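Sqt1 (PDB 4ZOY) probably serves as a dedicated WD40-repeat chaperone in ribosome biogenesis, capturing a nascent ribosomal protein as it is being translated. Local coordinates at residues Y27-A32 with V49-A54; V166-L171 with Q181-Y186; V237-V242 with K274-P279. All blocks are in the same frame, centred on the assembly; numbering follows the deposited sequence. Where two conformers were deposited one is given.

The three contacts sample the two kinds of packing that build a WD40 beta-propeller: pairing of strands within a blade and packing of one blade on the next. Contacts 1 and 2 each join neighbouring strands of a single four-stranded antiparallel blade, the second and third strands in contact 1, the third and outermost fourth in contact 2. Contact 3 instead bridges two successive blades. They follow one another along the chain and do not touch. Contacts 1 and 3 lie on opposite sides of the chain's centre, their centres about 38 Å apart; contact 2 lies about 28 Å from contact 1 and about 22 Å from contact 3, centre to centre.

Contact 1: Y27-A32 with V49-A54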
ATOM      1  N   TYR A  27      17.491   3.646   0.417  1.00 23.05           N
ATOM      2  CA  TYR A  27      17.878   4.692  -0.523  1.00 22.60           C
ATOM      3  C   TYR A  27      16.636   5.230  -1.229  1.00 18.93           C
ATOM      4  O   TYR A  27      16.213   4.686  -2.256  1.00 19.36           O
ATOM      5  CB  TYR A  27      18.893   4.148  -1.528  1.00 25.14           C
ATOM      6  CG  TYR A  27      20.016   3.394  -0.855  1.00 27.61           C
ATOM      7  CD1 TYR A  27      20.904   4.049  -0.013  1.00 33.96           C
ATOM      8  CD2 TYR A  27      20.185   2.031  -1.057  1.00 26.50           C
ATOM      9  CE1 TYR A  27      21.929   3.368   0.617  1.00 32.64           C
ATOM     10  CE2 TYR A  27      21.211   1.340  -0.430  1.00 32.77           C
ATOM     11  CZ  TYR A  27      22.078   2.017   0.402  1.00 33.31           C
ATOM     12  OH  TYR A  27      23.099   1.337   1.024  1.00 41.48           O
ATOM     13  N   PRO A  28      16.044   6.297  -0.681  1.00 20.96           N
ATOM     14  CA  PRO A  28      14.744   6.794  -1.154  1.00 22.90           C
ATOM     15  C   PRO A  28      14.798   7.279  -2.602  1.00 20.00           C
ATOM     16  O   PRO A  28      13.760   7.392  -3.256  1.00 20.65           O
ATOM     17  CB  PRO A  28      14.436   7.958  -0.205  1.00 28.21           C
ATOM     18  CG  PRO A  28      15.381   7.812   0.942  1.00 32.95           C
ATOM     19  CD  PRO A  28      16.579   7.101   0.432  1.00 29.40           C
ATOM     20  N   ASN A  29      15.995   7.554  -3.105  1.00 21.99           N
ATOM     21  CA  ASN A  29      16.140   7.990  -4.489  1.00 21.77           C
ATOM     22  C   ASN A  29      15.938   6.861  -5.500  1.00 21.43           C
ATOM     23  O   ASN A  29      15.758   7.105  -6.689  1.00 22.56           O
ATOM     24  CB  ASN A  29      17.519   8.621  -4.698  1.00 24.21           C
ATOM     25  CG  ASN A  29      18.645   7.667  -4.370  1.00 28.15           C
ATOM     26  OD1 ASN A  29      18.746   7.175  -3.243  1.00 28.42           O
ATOM     27  ND2 ASN A  29      19.488   7.377  -5.359  1.00 28.36           N
ATOM     28  N   ILE A  30      15.978   5.619  -5.033  1.00 17.67           N
ATOM     29  CA  ILE A  30      15.809   4.484  -5.919  1.00 19.35           C
ATOM     30  C   ILE A  30      14.356   4.041  -5.887  1.00 18.92           C
ATOM     31  O   ILE A  30      13.861   3.564  -4.868  1.00 17.83           O
ATOM     32  CB  ILE A  30      16.735   3.320  -5.535  1.00 22.00           C
ATOM     33  CG1 ILE A  30      18.194   3.783  -5.587  1.00 24.18           C
ATOM     34  CG2 ILE A  30      16.506   2.122  -6.450  1.00 24.08           C
ATOM     35  CD1 ILE A  30      19.189   2.695  -5.274  1.00 34.16           C
ATOM     36  N   VAL A  31      13.677   4.230  -7.012  1.00 18.28           N
ATOM     37  CA  VAL A  31      12.249   3.985  -7.125  1.00 17.02           C
ATOM     38  C   VAL A  31      11.954   3.166  -8.375  1.00 20.64           C
ATOM     39  O   VAL A  31      12.502   3.443  -9.440  1.00 21.15           O
ATOM     40  CB  VAL A  31      11.469   5.310  -7.171  1.00 19.23           C
ATOM     41  CG1 VAL A  31      10.005   5.068  -7.420  1.00 23.98           C
ATOM     42  CG2 VAL A  31      11.672   6.094  -5.880  1.00 18.03           C
ATOM     43  N   ALA A  32      11.103   2.152  -8.235  1.00 16.24           N
ATOM     44  CA  ALA A  32      10.651   1.339  -9.355  1.00 16.97           C
ATOM     45  C   ALA A  32       9.196   1.645  -9.686  1.00 17.41           C
ATOM     46  O   ALA A  32       8.372   1.817  -8.788  1.00 16.20           O
ATOM     47  CB  ALA A  32      10.822  -0.142  -9.044  1.00 19.61           C
ATOM     48  N   VAL A  49      13.325   1.174 -13.290  1.00 18.86           N
ATOM     49  CA  VAL A  49      13.900   1.669 -12.055  1.00 19.59           C
ATOM     50  C   VAL A  49      14.483   3.043 -12.324  1.00 24.04           C
ATOM     51  O   VAL A  49      15.191   3.244 -13.315  1.00 22.72           O
ATOM     52  CB  VAL A  49      14.982   0.738 -11.488  1.00 22.75           C
ATOM     53  CG1 VAL A  49      15.504   1.297 -10.168  1.00 24.61           C
ATOM     54  CG2 VAL A  49      14.418  -0.663 -11.302  1.00 23.46           C
ATOM     55  N   LEU A  50      14.173   3.987 -11.446  1.00 21.30           N
ATOM     56  CA  LEU A  50      14.604   5.366 -11.600  1.00 18.71           C
ATOM     57  C   LEU A  50      15.507   5.772 -10.455  1.00 23.89           C
ATOM     58  O   LEU A  50      15.410   5.217  -9.359  1.00 23.00           O
ATOM     59  CB  LEU A  50      13.401   6.302 -11.653  1.00 19.22           C
ATOM     60  CG  LEU A  50      12.288   5.931 -12.628  1.00 18.63           C
ATOM     61  CD1 LEU A  50      11.070   6.795 -12.411  1.00 21.02           C
ATOM     62  CD2 LEU A  50      12.772   6.072 -14.066  1.00 21.36           C
ATOM     63  N   ASP A  51      16.385   6.737 -10.723  1.00 21.84           N
ATOM     64  CA  ASP A  51      17.195   7.386  -9.701  1.00 23.15           C
ATOM     65  C   ASP A  51      16.777   8.848  -9.619  1.00 28.03           C
ATOM     66  O   ASP A  51      17.154   9.664 -10.464  1.00 26.54           O
ATOM     67  CB  ASP A  51      18.689   7.264 -10.023  1.00 25.73           C
ATOM     68  CG  ASP A  51      19.575   7.760  -8.895  1.00 34.11           C
ATOM     69  OD1 ASP A  51      19.086   8.509  -8.025  1.00 29.81           O
ATOM     70  OD2 ASP A  51      20.770   7.401  -8.882  1.00 40.97           O
ATOM     71  N   ILE A  52      16.005   9.172  -8.589  1.00 21.79           N
ATOM     72  CA  ILE A  52      15.344  10.466  -8.460  1.00 25.82           C
ATOM     73  C   ILE A  52      16.332  11.553  -7.980  1.00 28.10           C
ATOM     74  O   ILE A  52      16.044  12.750  -8.035  1.00 32.07           O
ATOM     75  CB  ILE A  52      14.096  10.320  -7.515  1.00 32.85           C
ATOM     76  CG1 ILE A  52      12.846   9.973  -8.332  1.00 37.97           C
ATOM     77  CG2 ILE A  52      13.793  11.573  -6.706  1.00 43.62           C
ATOM     78  CD1 ILE A  52      12.925   8.697  -9.099  1.00 35.93           C
ATOM     79  N   SER A  53      17.526  11.144  -7.567  1.00 28.52           N
ATOM     80  CA  SER A  53      18.526  12.113  -7.125  1.00 34.54           C
ATOM     81  C   SER A  53      18.963  13.021  -8.280  1.00 37.35           C
ATOM     82  O   SER A  53      19.541  14.083  -8.063  1.00 36.97           O
ATOM     83  CB  SER A  53      19.738  11.405  -6.522  1.00 31.24           C
ATOM     84  OG  SER A  53      20.489  10.740  -7.519  1.00 33.73           O
ATOM     85  N   ALA A  54      18.664  12.603  -9.506  1.00 39.84           N
ATOM     86  CA  ALA A  54      18.966  13.401 -10.691  1.00 39.09           C
ATOM     87  C   ALA A  54      18.022  14.594 -10.829  1.00 43.27           C
ATOM     88  O   ALA A  54      18.235  15.464 -11.673  1.00 45.56           O
ATOM     89  CB  ALA A  54      18.903  12.532 -11.940  1.00 38.65           C
TER
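The amide of Asn29 and the carboxylate of Asp51 lie side by side with their planes 53° apart. ND2 points its N-H at OD1 almost within its own amide plane, whereas OD1 of Asp51 is met from above the carboxylate plane. Asn29 ND2 lies 2.9 Å from Asp51 OD1, in a bond that is nearly straight (176°). It sits at one end of a beta hairpin formed by the second and third strands of a WD40 propeller blade. Asn29 is the third residue of a type I turn that runs from Tyr27 to Ile30, and Asp51 opens an Asx turn by accepting the backbone N of Ser53, so the side-chain bond ties one turn to the other.

Backbone pairing continues the link. Ile52 N reaches Asn29 O at 2.8 Å, on a lone pair in the carbonyl plane, and Val31 and Leu50 exchange both of their backbone bonds as a hydrogen-bonded antiparallel pair. Ile30 with Asp51 and Ala32 with Val49 form the non-hydrogen-bonded pairs on either side of it.

The hairpin also packs against neighbouring blades. Ile30 CG2 touches Val49 CG1 at 3.9 Å, and on this face Ile30 and Ala32 also meet Phe97 of the following blade. On the Val31 side, Ile52 CD1, from the 3-10 segment that follows the strand, lies 4.2 Å from Val31 CB, while Ile52 itself rests on Arg468 and Val470 of the preceding blade.

Three donors converge on one carboxylate oxygen, which probably draws negative charge toward it and limits rotation of the group. Besides Asn29, Asp51 OD1 takes the N-H of Ser53 at 3.1 Å and the Ser53 OG hydroxyl at 2.7 Å.

Contact 2: V166-L171 with Q181-Y186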
ATOM      1  N   VAL A 166      -3.484 -16.456  -1.051  1.00 15.49           N
ATOM      2  CA  VAL A 166      -2.470 -15.616  -0.459  1.00 15.12           C
ATOM      3  C   VAL A 166      -1.218 -16.458  -0.323  1.00 15.31           C
ATOM      4  O   VAL A 166      -1.260 -17.545   0.259  1.00 17.71           O
ATOM      5  CB  VAL A 166      -2.922 -15.069   0.900  1.00 15.22           C
ATOM      6  CG1 VAL A 166      -1.775 -14.350   1.597  1.00 14.40           C
ATOM      7  CG2 VAL A 166      -4.125 -14.146   0.712  1.00 15.16           C
ATOM      8  N   TRP A 167      -0.121 -15.967  -0.894  1.00 15.89           N
ATOM      9  CA  TRP A 167       1.156 -16.672  -0.898  1.00 15.45           C
ATOM     10  C   TRP A 167       2.199 -15.885  -0.125  1.00 17.15           C
ATOM     11  O   TRP A 167       2.277 -14.655  -0.239  1.00 16.47           O
ATOM     12  CB  TRP A 167       1.626 -16.902  -2.340  1.00 17.35           C
ATOM     13  CG  TRP A 167       0.709 -17.797  -3.115  1.00 16.20           C
ATOM     14  CD1 TRP A 167      -0.548 -17.497  -3.569  1.00 18.64           C
ATOM     15  CD2 TRP A 167       0.968 -19.151  -3.520  1.00 18.58           C
ATOM     16  NE1 TRP A 167      -1.085 -18.581  -4.218  1.00 20.70           N
ATOM     17  CE2 TRP A 167      -0.174 -19.605  -4.208  1.00 18.88           C
ATOM     18  CE3 TRP A 167       2.059 -20.016  -3.371  1.00 20.22           C
ATOM     19  CZ2 TRP A 167      -0.263 -20.895  -4.742  1.00 20.90           C
ATOM     20  CZ3 TRP A 167       1.970 -21.296  -3.908  1.00 22.11           C
ATOM     21  CH2 TRP A 167       0.820 -21.718  -4.585  1.00 21.55           C
ATOM     22  N   VAL A 168       3.006 -16.586   0.664  1.00 15.08           N
ATOM     23  CA  VAL A 168       4.136 -15.972   1.334  1.00 13.73           C
ATOM     24  C   VAL A 168       5.413 -16.658   0.866  1.00 16.29           C
ATOM     25  O   VAL A 168       5.527 -17.877   0.965  1.00 15.95           O
ATOM     26  CB  VAL A 168       4.010 -16.067   2.875  1.00 13.03           C
ATOM     27  CG1 VAL A 168       5.198 -15.401   3.540  1.00 14.36           C
ATOM     28  CG2 VAL A 168       2.691 -15.432   3.341  1.00 17.58           C
ATOM     29  N   PHE A 169       6.347 -15.874   0.332  1.00 16.00           N
ATOM     30  CA  PHE A 169       7.596 -16.403  -0.204  1.00 14.40           C
ATOM     31  C   PHE A 169       8.766 -15.837   0.556  1.00 15.58           C
ATOM     32  O   PHE A 169       8.730 -14.679   0.984  1.00 16.74           O
ATOM     33  CB  PHE A 169       7.787 -16.040  -1.685  1.00 17.46           C
ATOM     34  CG  PHE A 169       6.710 -16.532  -2.588  1.00 16.29           C
ATOM     35  CD1 PHE A 169       6.748 -17.824  -3.094  1.00 19.47           C
ATOM     36  CD2 PHE A 169       5.661 -15.696  -2.969  1.00 15.97           C
ATOM     37  CE1 PHE A 169       5.752 -18.287  -3.952  1.00 20.99           C
ATOM     38  CE2 PHE A 169       4.670 -16.147  -3.820  1.00 18.33           C
ATOM     39  CZ  PHE A 169       4.709 -17.449  -4.318  1.00 20.05           C
ATOM     40  N   THR A 170       9.832 -16.627   0.678  1.00 15.82           N
ATOM     41  CA  THR A 170      11.078 -16.084   1.189  1.00 17.86           C
ATOM     42  C   THR A 170      12.157 -16.223   0.119  1.00 17.99           C
ATOM     43  O   THR A 170      12.268 -17.261  -0.528  1.00 19.90           O
ATOM     44  CB  THR A 170      11.488 -16.760   2.509  1.00 21.62           C
ATOM     45  OG1 THR A 170      10.567 -16.347   3.526  1.00 23.78           O
ATOM     46  CG2 THR A 170      12.872 -16.322   2.922  1.00 21.95           C
ATOM     47  N   LEU A 171      12.903 -15.141  -0.079  1.00 17.62           N
ATOM     48  CA  LEU A 171      13.904 -15.048  -1.136  1.00 17.92           C
ATOM     49  C   LEU A 171      15.253 -15.328  -0.493  1.00 23.54           C
ATOM     50  O   LEU A 171      15.823 -14.478   0.186  1.00 22.56           O
ATOM     51  CB  LEU A 171      13.841 -13.667  -1.811  1.00 17.36           C
ATOM     52  CG  LEU A 171      12.416 -13.340  -2.289  1.00 23.06           C
ATOM     53  CD1 LEU A 171      12.353 -12.022  -3.055  1.00 24.43           C
ATOM     54  CD2 LEU A 171      11.817 -14.465  -3.131  1.00 22.98           C
ATOM     55  N   GLN A 181      11.697 -19.890  -1.860  1.00 24.60           N
ATOM     56  CA  GLN A 181      10.910 -20.654  -0.861  1.00 26.36           C
ATOM     57  C   GLN A 181       9.465 -20.250  -0.760  1.00 21.99           C
ATOM     58  O   GLN A 181       9.150 -19.070  -0.612  1.00 20.47           O
ATOM     59  CB  GLN A 181      11.518 -20.490   0.539  1.00 30.09           C
ATOM     60  CG  GLN A 181      12.626 -21.342   0.809  1.00 32.61           C
ATOM     61  CD  GLN A 181      13.495 -20.741   1.897  1.00 33.57           C
ATOM     62  OE1 GLN A 181      13.916 -19.505   1.817  1.00 42.65           O
ATOM     63  NE2 GLN A 181      13.777 -21.557   2.926  1.00 34.70           N
ATOM     64  N   ILE A 182       8.601 -21.244  -0.713  1.00 18.83           N
ATOM     65  CA  ILE A 182       7.230 -21.013  -0.339  1.00 20.22           C
ATOM     66  C   ILE A 182       7.026 -21.233   1.163  1.00 21.14           C
ATOM     67  O   ILE A 182       7.126 -22.364   1.652  1.00 22.32           O
ATOM     68  CB  ILE A 182       6.316 -21.926  -1.116  1.00 23.50           C
ATOM     69  CG1 ILE A 182       6.563 -21.754  -2.615  1.00 27.68           C
ATOM     70  CG2 ILE A 182       4.882 -21.665  -0.742  1.00 24.15           C
ATOM     71  CD1 ILE A 182       5.621 -22.574  -3.446  1.00 31.58           C
ATOM     72  N   VAL A 183       6.748 -20.160   1.902  1.00 15.83           N
ATOM     73  CA  VAL A 183       6.483 -20.263   3.340  1.00 15.48           C
ATOM     74  C   VAL A 183       5.047 -20.703   3.610  1.00 17.24           C
ATOM     75  O   VAL A 183       4.796 -21.575   4.452  1.00 17.33           O
ATOM     76  CB  VAL A 183       6.753 -18.928   4.031  1.00 16.60           C
ATOM     77  CG1 VAL A 183       6.492 -19.027   5.534  1.00 15.80           C
ATOM     78  CG2 VAL A 183       8.178 -18.474   3.755  1.00 18.58           C
ATOM     79  N   GLN A 184       4.104 -20.086   2.900  1.00 16.00           N
ATOM     80  CA  GLN A 184       2.685 -20.414   3.008  1.00 17.75           C
ATOM     81  C   GLN A 184       1.970 -20.232   1.687  1.00 17.21           C
ATOM     82  O   GLN A 184       2.354 -19.386   0.878  1.00 17.27           O
ATOM     83  CB  GLN A 184       1.978 -19.529   4.044  1.00 19.57           C
ATOM     84  CG  GLN A 184       2.536 -19.561   5.438  1.00 20.59           C
ATOM     85  CD  GLN A 184       2.137 -20.793   6.221  1.00 19.54           C
ATOM     86  OE1 GLN A 184       1.399 -21.650   5.736  1.00 21.51           O
ATOM     87  NE2 GLN A 184       2.612 -20.876   7.457  1.00 19.64           N
ATOM     88  N   SER A 185       0.924 -21.024   1.485  1.00 17.69           N
ATOM     89  CA  SER A 185      -0.026 -20.793   0.406  1.00 18.61           C
ATOM     90  C   SER A 185      -1.414 -21.055   0.969  1.00 23.49           C
ATOM     91  O   SER A 185      -1.750 -22.187   1.328  1.00 25.05           O
ATOM     92  CB  SER A 185       0.255 -21.681  -0.810  1.00 22.30           C
ATOM     93  OG  SER A 185       0.095 -23.055  -0.487  1.00 25.20           O
ATOM     94  N   TYR A 186      -2.206 -19.995   1.072  1.00 17.84           N
ATOM     95  CA  TYR A 186      -3.525 -20.057   1.686  1.00 17.85           C
ATOM     96  C   TYR A 186      -4.629 -19.915   0.660  1.00 18.31           C
ATOM     97  O   TYR A 186      -4.509 -19.115  -0.272  1.00 18.19           O
ATOM     98  CB  TYR A 186      -3.700 -18.949   2.711  1.00 17.31           C
ATOM     99  CG  TYR A 186      -2.721 -18.934   3.852  1.00 16.36           C
ATOM    100  CD1 TYR A 186      -2.776 -19.897   4.856  1.00 17.20           C
ATOM    101  CD2 TYR A 186      -1.770 -17.926   3.956  1.00 16.51           C
ATOM    102  CE1 TYR A 186      -1.887 -19.867   5.917  1.00 19.16           C
ATOM    103  CE2 TYR A 186      -0.888 -17.886   5.008  1.00 17.12           C
ATOM    104  CZ  TYR A 186      -0.954 -18.857   5.992  1.00 17.20           C
ATOM    105  OH  TYR A 186      -0.073 -18.795   7.047  1.00 18.08           O
TER
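Trp167 carries its CG beside the backbone N and anti to the carbonyl carbon (chi1 -64°), which swings the indole across to the neighbouring strand, over Ser185. There a CH-pi contact places Ser185 CB 3.5 Å from the centroid of the six-membered ring of Trp167, 12° off the normal. These strands are the third and outermost fourth of a propeller blade. The sequence repeat probably begins with the outer strand of one blade and goes on into the next, as is usual for WD40 proteins.

At the indole edge Ile182 CD1 lies in the ring plane, 3.9 Å from Trp167 CZ3, and the same isoleucine places CG1 3.8 Å from Phe169 CE1. The indole nitrogen NE1 is hydrogen-bonded to Ser165 OG. Were Trp167 an alanine, Ser185 CB and Ile182 CD1 would probably lose their aromatic partner and Ser165 OG its indole N-H.

Midway, a classic beta bulge sets Val183 and Gln184 opposite Val168. Val168 O accepts from both, from Val183 N at 2.8 Å with a bent approach (142°) and from Gln184 N at a longer 3.3 Å. Two donors thus hold one carbonyl while the register slips by one residue.

The opposite face turns toward the following blade, where Val166 and Val168 pack on Leu205 and Tyr186 stacks on Tyr217. Within the bulge Val183 CB lies 3.9 Å from Val168 CG1, while Val183 CG2 comes closer to the other strand, 3.2 Å from Thr170 OG1, an oxygen already hydrogen-bonded to Thr156 OG1.

Contact 3: V237-V242 with K274-P279; sequences VSLTNV and KIVGLP
Methyl-to-methyl packing carries this contact, and Leu239 and Val276 begin it by reaching toward each other tip to tip. Leu239 CD1 sets itself against both branches of the valine, 3.8 Å from Val276 CG1 and equally far from Val276 CG2. The nearly extended end of the leucine (chi2 165°), with CG beside the backbone N, carries that methyl across. Val237 divides its two branches between partners: CG1 lies 4.0 Å from Val276 CG1, the two valines crossing obliquely, whereas CG2 lies 4.0 Å from Leu278 CD2, with those side chains at about a right angle.

This is packing between successive blades of the propeller. Val237 and Leu239, from the fourth strand of one blade, point onto the third strand of the next and the residue after it, and the local strand axes stay 9.4 Å apart at their closest, the distance of stacked sheets and not of paired strands. Ile320 joins the layer from the second blade by touching Leu239 and Val276, while Leu214 and Val216 join it from the first.

Polar groups contribute little across the interface, and no hydrogen bond spans it. Backbone bonding stays within each blade: Val237 is hydrogen-bonded through the backbone to Val216 and Leu239 to Leu214, while Ile275 is bonded likewise to Leu321 and Ala322. A carbonyl oxygen nevertheless borders the apolar layer, with Gly277 O 3.6 Å from Val237 CG2.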
ATOM      1  N   VAL A 237      -7.640 -15.109  13.299  1.00 17.61           N
ATOM      2  CA  VAL A 237      -8.969 -14.528  13.091  1.00 15.71           C
ATOM      3  C   VAL A 237      -9.465 -14.955  11.721  1.00 15.40           C
ATOM      4  O   VAL A 237      -8.728 -14.868  10.735  1.00 16.26           O
ATOM      5  CB  VAL A 237      -8.964 -12.975  13.152  1.00 17.54           C
ATOM      6  CG1 VAL A 237     -10.309 -12.405  12.674  1.00 20.03           C
ATOM      7  CG2 VAL A 237      -8.638 -12.483  14.534  1.00 18.97           C
ATOM      8  N   SER A 238     -10.703 -15.435  11.657  1.00 18.16           N
ATOM      9  CA  SER A 238     -11.377 -15.713  10.399  1.00 15.89           C
ATOM     10  C   SER A 238     -12.816 -15.235  10.525  1.00 21.43           C
ATOM     11  O   SER A 238     -13.572 -15.744  11.359  1.00 23.65           O
ATOM     12  CB  SER A 238     -11.336 -17.209  10.053  1.00 19.57           C
ATOM     13  OG  SER A 238     -10.059 -17.600   9.573  1.00 20.43           O
ATOM     14  N   LEU A 239     -13.187 -14.244   9.719  1.00 19.63           N
ATOM     15  CA  LEU A 239     -14.543 -13.706   9.724  1.00 21.21           C
ATOM     16  C   LEU A 239     -15.075 -13.671   8.302  1.00 20.47           C
ATOM     17  O   LEU A 239     -14.362 -13.293   7.365  1.00 20.43           O
ATOM     18  CB  LEU A 239     -14.572 -12.312  10.348  1.00 19.69           C
ATOM     19  CG  LEU A 239     -14.273 -12.285  11.847  1.00 19.35           C
ATOM     20  CD1 LEU A 239     -13.956 -10.875  12.300  1.00 22.78           C
ATOM     21  CD2 LEU A 239     -15.469 -12.840  12.623  1.00 26.96           C
ATOM     22  N   THR A 240     -16.327 -14.082   8.133  1.00 22.46           N
ATOM     23  CA  THR A 240     -16.904 -14.185   6.806  1.00 21.87           C
ATOM     24  C   THR A 240     -18.289 -13.572   6.736  1.00 22.49           C
ATOM     25  O   THR A 240     -18.770 -12.975   7.705  1.00 24.22           O
ATOM     26  CB  THR A 240     -17.018 -15.648   6.333  1.00 26.15           C
ATOM     27  OG1 THR A 240     -18.048 -16.306   7.084  1.00 26.60           O
ATOM     28  CG2 THR A 240     -15.698 -16.394   6.503  1.00 25.95           C
ATOM     29  N   ASN A 241     -18.933 -13.749   5.585  0.55 27.46           N
ATOM     30  CA  ASN A 241     -20.247 -13.171   5.316  0.55 30.41           C
ATOM     31  C   ASN A 241     -21.356 -13.700   6.228  0.55 30.87           C
ATOM     32  O   ASN A 241     -22.393 -13.052   6.383  0.55 32.40           O
ATOM     33  CB  ASN A 241     -20.634 -13.402   3.847  0.55 31.33           C
ATOM     34  CG  ASN A 241     -20.568 -14.868   3.439  0.55 30.83           C
ATOM     35  OD1 ASN A 241     -20.027 -15.708   4.157  0.55 36.93           O
ATOM     36  ND2 ASN A 241     -21.113 -15.177   2.268  0.55 36.72           N
ATOM     37  N   VAL A 242     -21.144 -14.866   6.830  1.00 28.84           N
ATOM     38  CA  VAL A 242     -22.145 -15.432   7.731  1.00 33.51           C
ATOM     39  C   VAL A 242     -22.116 -14.759   9.101  1.00 36.40           C
ATOM     40  O   VAL A 242     -23.070 -14.863   9.870  1.00 36.68           O
ATOM     41  CB  VAL A 242     -21.959 -16.954   7.899  1.00 36.20           C
ATOM     42  CG1 VAL A 242     -21.748 -17.605   6.546  1.00 32.93           C
ATOM     43  CG2 VAL A 242     -20.793 -17.258   8.819  1.00 36.50           C
ATOM     44  N   LYS A 274     -14.719  -1.959   9.623  1.00 13.60           N
ATOM     45  CA  LYS A 274     -14.841  -2.798  10.816  1.00 13.76           C
ATOM     46  C   LYS A 274     -13.503  -2.858  11.533  1.00 15.00           C
ATOM     47  O   LYS A 274     -12.464  -3.008  10.886  1.00 15.66           O
ATOM     48  CB  LYS A 274     -15.296  -4.215  10.459  1.00 14.52           C
ATOM     49  CG  LYS A 274     -16.615  -4.310   9.710  1.00 16.00           C
ATOM     50  CD  LYS A 274     -17.778  -4.073  10.652  1.00 17.65           C
ATOM     51  CE  LYS A 274     -19.105  -4.081   9.910  1.00 19.33           C
ATOM     52  NZ  LYS A 274     -20.248  -3.969  10.883  1.00 23.95           N
ATOM     53  N   ILE A 275     -13.533  -2.741  12.860  1.00 14.49           N
ATOM     54  CA  ILE A 275     -12.343  -2.863  13.705  1.00 13.47           C
ATOM     55  C   ILE A 275     -12.413  -4.199  14.442  1.00 16.41           C
ATOM     56  O   ILE A 275     -13.387  -4.459  15.148  1.00 16.87           O
ATOM     57  CB  ILE A 275     -12.234  -1.716  14.731  1.00 14.18           C
ATOM     58  CG1 ILE A 275     -12.397  -0.358  14.039  1.00 14.43           C
ATOM     59  CG2 ILE A 275     -10.901  -1.794  15.478  1.00 14.96           C
ATOM     60  CD1 ILE A 275     -11.376  -0.081  12.928  1.00 13.99           C
ATOM     61  N   VAL A 276     -11.387  -5.034  14.273  1.00 14.35           N
ATOM     62  CA  VAL A 276     -11.379  -6.388  14.829  1.00 16.39           C
ATOM     63  C   VAL A 276     -10.144  -6.589  15.694  1.00 16.26           C
ATOM     64  O   VAL A 276      -9.046  -6.172  15.330  1.00 16.28           O
ATOM     65  CB  VAL A 276     -11.410  -7.454  13.715  1.00 15.18           C
ATOM     66  CG1 VAL A 276     -11.358  -8.859  14.299  1.00 18.75           C
ATOM     67  CG2 VAL A 276     -12.658  -7.295  12.860  1.00 17.43           C
ATOM     68  N   GLY A 277     -10.318  -7.218  16.854  1.00 15.38           N
ATOM     69  CA  GLY A 277      -9.187  -7.470  17.729  1.00 19.55           C
ATOM     70  C   GLY A 277      -8.271  -8.589  17.247  1.00 13.38           C
ATOM     71  O   GLY A 277      -8.719  -9.569  16.643  1.00 16.70           O
ATOM     72  N   LEU A 278      -6.984  -8.420  17.528  1.00 14.93           N
ATOM     73  CA  LEU A 278      -5.965  -9.427  17.223  1.00 17.58           C
ATOM     74  C   LEU A 278      -5.309  -9.901  18.504  1.00 19.63           C
ATOM     75  O   LEU A 278      -5.233  -9.145  19.469  1.00 24.06           O
ATOM     76  CB  LEU A 278      -4.892  -8.851  16.306  1.00 15.78           C
ATOM     77  CG  LEU A 278      -5.333  -8.360  14.933  1.00 16.44           C
ATOM     78  CD1 LEU A 278      -4.108  -7.752  14.251  1.00 18.34           C
ATOM     79  CD2 LEU A 278      -5.948  -9.486  14.114  1.00 17.70           C
ATOM     80  N   PRO A 279      -4.800 -11.139  18.509  1.00 19.03           N
ATOM     81  CA  PRO A 279      -3.989 -11.554  19.659  1.00 20.78           C
ATOM     82  C   PRO A 279      -2.611 -10.902  19.612  1.00 23.20           C
ATOM     83  O   PRO A 279      -2.083 -10.666  18.529  1.00 26.16           O
ATOM     84  CB  PRO A 279      -3.889 -13.068  19.475  1.00 22.51           C
ATOM     85  CG  PRO A 279      -3.868 -13.232  17.980  1.00 19.03           C
ATOM     86  CD  PRO A 279      -4.854 -12.182  17.470  1.00 19.77           C
TER